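Side-chain contact in molybdopterin biosynthesis enzyme, MoaB (PDB 3MCH), which takes part in molybdenum cofactor biosynthesis, probably by binding molybdopterin, as a member of the MogA/MoaB family: residues V9-F14 with A75-T80. Numbering follows the deposited sequence.
Sequences VSDKGF and APRDRT
In this MogA/MoaB-type alpha/beta fold, two loops that follow neighbouring parallel strands, 2-9 and 65-69, are linked by a salt bridge between Asp-11 and Arg-77, while below it the end of strand 2-9 (Val-9) packs on the start of helix 80-85 (Thr-80). Both segments lie in the probable molybdopterin-binding domain. Arg-77 sits in a type I turn running from Ala-75 to Asp-78, and its chain, bent at chi2 (124°), reaches toward the 9-14 loop to meet the carboxylate coming from the opposite direction. Asp-11 OD2 lies 3.0 Å from both NE and NH2 of Arg-77, the NH2 pair forming the salt bridge, with the carboxylate and guanidinium planes 29° apart and the approach oblique. The other oxygen, OD1, accepts the backbone N-H of Asp-45, while Arg-77 NH2 also pairs with Glu-46, so the guanidinium is shared between two acids. Replacing Asp-11 by alanine is likely to cost Arg-77 its tie to this loop, though not the one to Glu-46, and to leave the Asp-45 N-H without this acceptor. At the buried end, the Thr-80 hydroxyl is hydrogen-bonded to the carbonyl oxygen of Gly-70. Ile-50 of helix 47-60 touches both Val-9 and Thr-80. A chi1 of -177° turns Val-9 CG1 away from the backbone N and to within 3.4 Å of Thr-80 OG1.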
# COMPACT_ATOMS: atom_id res chain seq x y z
N VAL B 9 21.55 -8.44 -2.89
CA VAL B 9 21.75 -8.28 -1.46
C VAL B 9 21.70 -9.55 -0.62
O VAL B 9 20.65 -10.17 -0.49
CB VAL B 9 20.66 -7.36 -0.85
CG1 VAL B 9 20.94 -7.13 0.63
CG2 VAL B 9 20.61 -6.04 -1.60
N SER B 10 22.86 -9.93 -0.07
CA SER B 10 22.98 -11.12 0.78
C SER B 10 24.40 -11.20 1.31
O SER B 10 25.33 -10.71 0.68
CB SER B 10 22.52 -12.34 -0.01
OG SER B 10 22.83 -13.53 0.72
N ASP B 11 24.57 -11.83 2.47
CA ASP B 11 25.89 -11.99 3.06
C ASP B 11 26.42 -13.27 2.41
O ASP B 11 27.63 -13.47 2.28
CB ASP B 11 25.84 -12.16 4.58
CG ASP B 11 25.32 -10.93 5.29
OD1 ASP B 11 25.74 -9.81 4.95
OD2 ASP B 11 24.49 -11.09 6.21
N LYS B 12 25.50 -14.14 2.00
CA LYS B 12 25.86 -15.41 1.37
C LYS B 12 26.58 -15.25 0.04
O LYS B 12 27.07 -16.23 -0.53
CB LYS B 12 24.61 -16.28 1.20
CG LYS B 12 23.96 -16.66 2.53
CD LYS B 12 22.78 -17.60 2.34
CE LYS B 12 22.22 -18.03 3.69
NZ LYS B 12 21.10 -19.01 3.55
N GLY B 13 26.65 -14.02 -0.45
CA GLY B 13 27.33 -13.76 -1.71
C GLY B 13 28.81 -13.50 -1.50
O GLY B 13 29.55 -13.26 -2.45
N PHE B 14 29.24 -13.55 -0.24
CA PHE B 14 30.64 -13.32 0.10
C PHE B 14 31.19 -14.52 0.87
O PHE B 14 32.03 -14.38 1.76
CB PHE B 14 30.76 -12.05 0.95
CG PHE B 14 30.32 -10.81 0.22
CD1 PHE B 14 31.23 -10.07 -0.52
CD2 PHE B 14 28.98 -10.41 0.24
CE1 PHE B 14 30.82 -8.94 -1.24
CE2 PHE B 14 28.56 -9.29 -0.47
CZ PHE B 14 29.49 -8.56 -1.22
N ALA B 75 12.41 -12.19 7.82
CA ALA B 75 13.53 -12.49 8.71
C ALA B 75 14.13 -11.19 9.24
O ALA B 75 14.25 -10.20 8.51
CB ALA B 75 14.59 -13.29 7.97
N PRO B 76 14.50 -11.17 10.53
CA PRO B 76 15.09 -10.00 11.18
C PRO B 76 16.33 -9.45 10.47
O PRO B 76 16.70 -8.29 10.66
CB PRO B 76 15.41 -10.51 12.58
CG PRO B 76 14.31 -11.49 12.83
CD PRO B 76 14.28 -12.25 11.52
N ARG B 77 16.97 -10.28 9.65
CA ARG B 77 18.16 -9.85 8.94
C ARG B 77 17.83 -9.14 7.62
O ARG B 77 18.63 -8.36 7.11
CB ARG B 77 19.09 -11.04 8.67
CG ARG B 77 20.48 -10.64 8.19
CD ARG B 77 21.57 -11.21 9.10
NE ARG B 77 22.90 -10.73 8.72
CZ ARG B 77 23.29 -9.46 8.80
NH1 ARG B 77 22.46 -8.54 9.26
NH2 ARG B 77 24.52 -9.12 8.44
N ASP B 78 16.65 -9.42 7.08
CA ASP B 78 16.21 -8.80 5.83
C ASP B 78 15.85 -7.34 6.08
O ASP B 78 14.75 -7.04 6.54
CB ASP B 78 14.99 -9.53 5.26
CG ASP B 78 15.24 -11.00 5.02
OD1 ASP B 78 16.28 -11.34 4.42
OD2 ASP B 78 14.40 -11.83 5.43
N ARG B 79 16.77 -6.44 5.76
CA ARG B 79 16.52 -5.02 5.97
C ARG B 79 16.69 -4.18 4.71
O ARG B 79 16.86 -2.96 4.78
CB ARG B 79 17.44 -4.49 7.08
CG ARG B 79 17.11 -5.06 8.45
CD ARG B 79 18.08 -4.59 9.53
NE ARG B 79 19.39 -5.22 9.39
CZ ARG B 79 20.40 -5.06 10.25
NH1 ARG B 79 20.25 -4.28 11.32
NH2 ARG B 79 21.55 -5.68 10.04
N THR B 80 16.62 -4.83 3.56
CA THR B 80 16.76 -4.12 2.29
C THR B 80 15.69 -3.04 2.12
O THR B 80 15.98 -1.95 1.63
CB THR B 80 16.70 -5.09 1.09
OG1 THR B 80 17.77 -6.03 1.20
CG2 THR B 80 16.83 -4.34 -0.23